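Local coordinates for protein aminoglycoside phosphotransferase (Alicyclobacillus acidocaldarius subsp. acidocaldarius, PDB 4PDY) that probably transfers a phosphate group to a small-molecule acceptor that has not been identified, as a kinase-like phosphotransferase, at residues 129-134 with 221-226; 210-215 with 249-254. All coordinates share one frame; numbering follows the deposited sequence.

In the fold
Both contacts lie in the helical part of the fold, their centres about 13 Å apart. Contact 1 packs helix 121-137 against strand 221-222 and the putative catalytic loop; contact 2 packs helix 206-218 against the chain entering helix 252-266. Helix 206-218 is followed almost at once by strand 221-222, and that strand pairs antiparallel with 248-249, through backbone bonds of Cys222 with Arg248 and Gly220 with Ala250. The segments also pack directly: Cys222 SG lies 3.2 Å from the backbone Pro251 O, and Trp221 NE1 lies 3.6 Å from Pro249 CG. The bound histidine is about 11 Å from the His223 side chain; the ligand's pocket includes Ile242, whose backbone O is hydrogen-bonded by His223 NE2.

Contact 1 of 2, residues 129-134 with 221-226; sequences YTLAQF and WCHLDV
Leu131 and Phe134 of helix 121-137 back the short strand 221-222 and the start of the loop after it, whose sequence from His223 to Asn230 fits the HxDxxxxN catalytic-loop motif of the kinase-like phosphotransferases. With CG anti to the backbone N (chi1 177°), the Phe134 ring leaves the helix and reaches the strand. Its CE2 lies 3.7 Å from Trp221 CB and its CD2 3.5 Å from Trp221 O, while the ring edge meets the backbone of Cys222, CE2 to C 3.8 Å. The indole leads away, its NE1 bonding Phe141 O. One turn earlier, Leu131 uses both methyls: CD2 sits 3.7 Å from His223 CB and, tip to tip, 3.9 Å from Val226 CG2; CD1 is 4.0 Å from Val226 CG1. Beyond this apolar seam, His223 ND1 accepts the N-H of Asp225 over 3.1 Å from a donor tilted 31° out of the ring plane, NE2 bonds Ile242 O, and Asp255 takes the backbone N-H groups of His223 and Leu224. Helix 121-137 thus touches strand and loop by van der Waals contact alone; the bonds to Ile242 and Asp255 and the one inside the loop fix its course and probably the imidazole's rotation.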
loop_
_atom_site.group_PDB
_atom_site.type_symbol
_atom_site.label_atom_id
_atom_site.label_comp_id
_atom_site.label_asym_id
_atom_site.label_seq_id
_atom_site.Cartn_x
_atom_site.Cartn_y
_atom_site.Cartn_z
ATOM N N TYR A 129 -4.876 -12.454 -2.614
ATOM C CA TYR A 129 -6.153 -12.936 -3.099
ATOM C C TYR A 129 -7.197 -11.837 -3.014
ATOM O O TYR A 129 -7.965 -11.574 -3.951
ATOM C CB TYR A 129 -6.555 -14.192 -2.302
ATOM C CG TYR A 129 -7.725 -14.978 -2.833
ATOM C CD1 TYR A 129 -7.756 -15.415 -4.151
ATOM C CD2 TYR A 129 -8.756 -15.369 -1.982
ATOM C CE1 TYR A 129 -8.826 -16.168 -4.620
ATOM C CE2 TYR A 129 -9.812 -16.115 -2.444
ATOM C CZ TYR A 129 -9.849 -16.512 -3.760
ATOM O OH TYR A 129 -10.901 -17.254 -4.227
ATOM N N THR A 130 -7.274 -11.225 -1.838
ATOM C CA THR A 130 -8.241 -10.173 -1.606
ATOM C C THR A 130 -8.019 -8.970 -2.550
ATOM O O THR A 130 -8.989 -8.436 -3.110
ATOM C CB THR A 130 -8.197 -9.757 -0.121
ATOM O OG1 THR A 130 -8.778 -10.815 0.653
ATOM C CG2 THR A 130 -8.900 -8.450 0.119
ATOM N N LEU A 131 -6.769 -8.528 -2.661
ATOM C CA LEU A 131 -6.470 -7.415 -3.567
ATOM C C LEU A 131 -6.871 -7.741 -5.017
ATOM O O LEU A 131 -7.433 -6.897 -5.718
ATOM C CB LEU A 131 -4.988 -7.068 -3.488
ATOM C CG LEU A 131 -4.538 -6.389 -2.183
ATOM C CD1 LEU A 131 -3.015 -6.436 -2.109
ATOM C CD2 LEU A 131 -5.066 -4.964 -2.060
ATOM N N ALA A 132 -6.578 -8.958 -5.446
ATOM C CA ALA A 132 -6.947 -9.397 -6.784
ATOM C C ALA A 132 -8.454 -9.420 -6.969
ATOM O O ALA A 132 -8.989 -9.040 -8.004
ATOM C CB ALA A 132 -6.347 -10.750 -7.050
ATOM N N GLN A 133 -9.164 -9.895 -5.946
ATOM C CA GLN A 133 -10.624 -9.916 -5.997
ATOM C C GLN A 133 -11.194 -8.509 -6.099
ATOM O O GLN A 133 -12.163 -8.278 -6.819
ATOM C CB GLN A 133 -11.211 -10.639 -4.775
ATOM C CG GLN A 133 -10.976 -12.131 -4.774
ATOM C CD GLN A 133 -11.555 -12.808 -3.559
ATOM O OE1 GLN A 133 -11.522 -12.240 -2.449
ATOM N NE2 GLN A 133 -12.152 -13.985 -3.755
ATOM N N PHE A 134 -10.629 -7.576 -5.342
ATOM C CA PHE A 134 -11.086 -6.190 -5.411
ATOM C C PHE A 134 -10.896 -5.608 -6.817
ATOM O O PHE A 134 -11.785 -4.965 -7.352
ATOM C CB PHE A 134 -10.347 -5.347 -4.366
ATOM C CG PHE A 134 -10.701 -3.876 -4.395
ATOM C CD1 PHE A 134 -11.996 -3.451 -4.173
ATOM C CD2 PHE A 134 -9.735 -2.922 -4.644
ATOM C CE1 PHE A 134 -12.321 -2.111 -4.197
ATOM C CE2 PHE A 134 -10.040 -1.586 -4.658
ATOM C CZ PHE A 134 -11.346 -1.177 -4.459
ATOM N N TRP A 221 -9.926 -1.123 -9.856
ATOM C CA TRP A 221 -9.309 -0.281 -8.850
ATOM C C TRP A 221 -8.238 -1.033 -8.085
ATOM O O TRP A 221 -8.356 -2.240 -7.840
ATOM C CB TRP A 221 -10.373 0.201 -7.861
ATOM C CG TRP A 221 -11.366 1.156 -8.410
ATOM C CD1 TRP A 221 -12.008 1.092 -9.625
ATOM C CD2 TRP A 221 -11.896 2.307 -7.744
ATOM N NE1 TRP A 221 -12.877 2.154 -9.760
ATOM C CE2 TRP A 221 -12.812 2.924 -8.627
ATOM C CE3 TRP A 221 -11.651 2.907 -6.499
ATOM C CZ2 TRP A 221 -13.507 4.086 -8.284
ATOM C CZ3 TRP A 221 -12.322 4.059 -6.171
ATOM C CH2 TRP A 221 -13.254 4.632 -7.050
ATOM N N CYS A 222 -7.218 -0.308 -7.668
ATOM C CA CYS A 222 -6.276 -0.757 -6.649
ATOM C C CYS A 222 -6.623 -0.107 -5.323
ATOM O O CYS A 222 -7.223 0.954 -5.278
ATOM C CB CYS A 222 -4.820 -0.418 -7.013
ATOM S SG CYS A 222 -4.062 -1.513 -8.217
ATOM N N HIS A 223 -6.234 -0.789 -4.242
ATOM C CA HIS A 223 -6.426 -0.273 -2.898
ATOM C C HIS A 223 -5.416 0.834 -2.564
ATOM O O HIS A 223 -5.766 1.863 -2.001
ATOM C CB HIS A 223 -6.302 -1.435 -1.915
ATOM C CG HIS A 223 -6.467 -1.046 -0.480
ATOM N ND1 HIS A 223 -5.409 -0.632 0.293
ATOM C CD2 HIS A 223 -7.555 -1.037 0.325
ATOM C CE1 HIS A 223 -5.837 -0.400 1.529
ATOM N NE2 HIS A 223 -7.132 -0.614 1.556
ATOM N N LEU A 224 -4.148 0.604 -2.915
ATOM C CA LEU A 224 -3.082 1.620 -2.830
ATOM C C LEU A 224 -2.724 2.083 -1.419
ATOM O O LEU A 224 -2.057 3.090 -1.246
ATOM C CB LEU A 224 -3.368 2.816 -3.733
ATOM C CG LEU A 224 -3.552 2.455 -5.217
ATOM C CD1 LEU A 224 -3.883 3.669 -6.073
ATOM C CD2 LEU A 224 -2.323 1.737 -5.763
ATOM N N ASP A 225 -3.101 1.303 -0.401
ATOM C CA ASP A 225 -2.570 1.541 0.941
ATOM C C ASP A 225 -2.388 0.203 1.637
ATOM O O ASP A 225 -2.947 -0.075 2.717
ATOM C CB ASP A 225 -3.487 2.475 1.712
ATOM C CG ASP A 225 -2.807 3.121 2.901
ATOM O OD1 ASP A 225 -1.563 3.019 3.043
ATOM O OD2 ASP A 225 -3.533 3.741 3.696
ATOM N N VAL A 226 -1.560 -0.618 1.025
ATOM C CA VAL A 226 -1.383 -2.008 1.389
ATOM C C VAL A 226 -0.326 -2.128 2.463
ATOM O O VAL A 226 0.844 -2.419 2.207
ATOM C CB VAL A 226 -1.031 -2.854 0.152
ATOM C CG1 VAL A 226 -0.909 -4.317 0.518
ATOM C CG2 VAL A 226 -2.091 -2.638 -0.931
#

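Contact 2 of 2, residues 210-215 with 249-254; sequences AYLEAE and PAPRAL
Pro251 sits against one side of helix 206-218, with Leu212 and Glu215 packed on its ring. Leu212 reaches it by one methyl, CD2, which stands 3.8 Å from Pro251 CG, the two side chains crossing at about a right angle. Beside it, the aliphatic base of Glu215 presses on the same ring, CB to Pro251 CB 3.8 Å. Tyr211 completes the apolar patch from the turn before Glu215: its CE2 lies 3.6 Å from Ala253 CB and more loosely, at 4.1 Å, near Pro251 CB. The face of the helix thus receives the chain where strand 248-249 gives way, through Ala250 and Pro251, to the N-terminal end of helix 252-266, where backbone N-H groups still lack acceptors within their own helix. Two side chains supply them. Glu215, bent at its second torsion, turns its carboxylate back over Pro251, and OE1 accepts the N-H of Arg252 over 2.9 Å in a fairly straight bond (163°), on its anti side and 35° out of the carboxylate plane; the negative charge there probably also suits the positive end of the helix dipole. His135 NE2 adds a weak bond to the same oxygen. The Tyr211 hydroxyl accepts the N-H of Ala253 over 3.0 Å, in a more bent bond (141°), and hydrogen-bonds Glu291 OE2 as well. A phenylalanine in place of Tyr211 would probably keep the packing on Ala253 but leave that N-H and Glu291 each without this partner. Farther from the proline, the guanidinium of Arg252 runs to a salt bridge with Glu291 and to the backbone oxygens of Phe281 and Arg285.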
loop_
_atom_site.group_PDB
_atom_site.type_symbol
_atom_site.label_atom_id
_atom_site.label_comp_id
_atom_site.label_asym_id
_atom_site.label_seq_id
_atom_site.Cartn_x
_atom_site.Cartn_y
_atom_site.Cartn_z
ATOM N N ALA A 210 2.379 -1.331 -22.857
ATOM C CA ALA A 210 1.139 -1.899 -23.370
ATOM C C ALA A 210 0.261 -2.455 -22.247
ATOM O O ALA A 210 -0.956 -2.276 -22.264
ATOM C CB ALA A 210 1.450 -2.984 -24.400
ATOM N N TYR A 211 0.891 -3.107 -21.280
ATOM C CA TYR A 211 0.163 -3.584 -20.103
ATOM C C TYR A 211 -0.503 -2.439 -19.314
ATOM O O TYR A 211 -1.699 -2.501 -18.986
ATOM C CB TYR A 211 1.088 -4.398 -19.205
ATOM C CG TYR A 211 0.495 -4.584 -17.834
ATOM C CD1 TYR A 211 -0.472 -5.554 -17.598
ATOM C CD2 TYR A 211 0.870 -3.756 -16.784
ATOM C CE1 TYR A 211 -1.052 -5.686 -16.329
ATOM C CE2 TYR A 211 0.291 -3.886 -15.537
ATOM C CZ TYR A 211 -0.670 -4.836 -15.336
ATOM O OH TYR A 211 -1.206 -4.972 -14.079
ATOM N N LEU A 212 0.266 -1.390 -19.046
ATOM C CA LEU A 212 -0.220 -0.287 -18.232
ATOM C C LEU A 212 -1.375 0.401 -18.942
ATOM O O LEU A 212 -2.385 0.720 -18.343
ATOM C CB LEU A 212 0.908 0.687 -17.896
ATOM C CG LEU A 212 2.044 0.102 -17.029
ATOM C CD1 LEU A 212 3.236 1.037 -16.984
ATOM C CD2 LEU A 212 1.563 -0.166 -15.607
ATOM N N GLU A 213 -1.228 0.601 -20.248
ATOM C CA GLU A 213 -2.286 1.251 -21.012
ATOM C C GLU A 213 -3.548 0.408 -21.110
ATOM O O GLU A 213 -4.670 0.944 -21.031
ATOM C CB GLU A 213 -1.784 1.608 -22.400
ATOM C CG GLU A 213 -0.678 2.646 -22.398
ATOM C CD GLU A 213 -0.078 2.882 -23.784
ATOM O OE1 GLU A 213 -0.205 2.006 -24.678
ATOM O OE2 GLU A 213 0.535 3.952 -23.970
ATOM N N ALA A 214 -3.390 -0.896 -21.303
ATOM C CA ALA A 214 -4.539 -1.803 -21.344
ATOM C C ALA A 214 -5.288 -1.791 -20.008
ATOM O O ALA A 214 -6.518 -1.770 -19.986
ATOM C CB ALA A 214 -4.086 -3.208 -21.673
ATOM N N GLU A 215 -4.552 -1.810 -18.902
ATOM C CA GLU A 215 -5.168 -1.723 -17.563
ATOM C C GLU A 215 -5.942 -0.431 -17.380
ATOM O O GLU A 215 -7.055 -0.444 -16.850
ATOM C CB GLU A 215 -4.096 -1.869 -16.490
ATOM C CG GLU A 215 -3.686 -3.308 -16.221
ATOM C CD GLU A 215 -4.717 -4.071 -15.394
ATOM O OE1 GLU A 215 -4.945 -3.727 -14.221
ATOM O OE2 GLU A 215 -5.310 -5.021 -15.925
ATOM N N PRO A 249 -8.946 3.757 -9.775
ATOM C CA PRO A 249 -8.568 2.950 -10.918
ATOM C C PRO A 249 -7.039 3.020 -11.118
ATOM O O PRO A 249 -6.459 4.113 -11.170
ATOM C CB PRO A 249 -9.318 3.619 -12.088
ATOM C CG PRO A 249 -10.510 4.267 -11.446
ATOM C CD PRO A 249 -9.979 4.743 -10.122
ATOM N N ALA A 250 -6.399 1.869 -11.233
ATOM C CA ALA A 250 -4.948 1.800 -11.398
ATOM C C ALA A 250 -4.549 0.409 -11.809
ATOM O O ALA A 250 -5.249 -0.549 -11.476
ATOM C CB ALA A 250 -4.236 2.201 -10.128
ATOM N N PRO A 251 -3.412 0.266 -12.525
ATOM C CA PRO A 251 -3.016 -1.061 -12.953
ATOM C C PRO A 251 -2.784 -1.983 -11.765
ATOM O O PRO A 251 -2.181 -1.577 -10.781
ATOM C CB PRO A 251 -1.720 -0.807 -13.720
ATOM C CG PRO A 251 -1.860 0.586 -14.240
ATOM C CD PRO A 251 -2.554 1.310 -13.110
ATOM N N ARG A 252 -3.219 -3.226 -11.920
ATOM C CA ARG A 252 -3.094 -4.234 -10.885
ATOM C C ARG A 252 -1.664 -4.411 -10.388
ATOM O O ARG A 252 -1.432 -4.693 -9.205
ATOM C CB ARG A 252 -3.685 -5.550 -11.375
ATOM C CG ARG A 252 -3.857 -6.580 -10.289
ATOM C CD ARG A 252 -4.672 -7.771 -10.722
ATOM N NE ARG A 252 -3.899 -8.659 -11.602
ATOM C CZ ARG A 252 -4.096 -9.969 -11.718
ATOM N NH1 ARG A 252 -5.052 -10.578 -11.008
ATOM N NH2 ARG A 252 -3.318 -10.693 -12.514
ATOM N N ALA A 253 -0.689 -4.239 -11.265
ATOM C CA ALA A 253 0.705 -4.347 -10.902
ATOM C C ALA A 253 1.111 -3.449 -9.730
ATOM O O ALA A 253 2.080 -3.756 -9.017
ATOM C CB ALA A 253 1.579 -4.030 -12.125
ATOM N N LEU A 254 0.431 -2.317 -9.555
ATOM C CA LEU A 254 0.780 -1.439 -8.435
ATOM C C LEU A 254 0.525 -2.098 -7.078
ATOM O O LEU A 254 1.423 -2.133 -6.255
ATOM C CB LEU A 254 0.047 -0.121 -8.516
ATOM C CG LEU A 254 0.470 0.828 -9.648
ATOM C CD1 LEU A 254 -0.322 2.118 -9.576
ATOM C CD2 LEU A 254 1.962 1.119 -9.608
#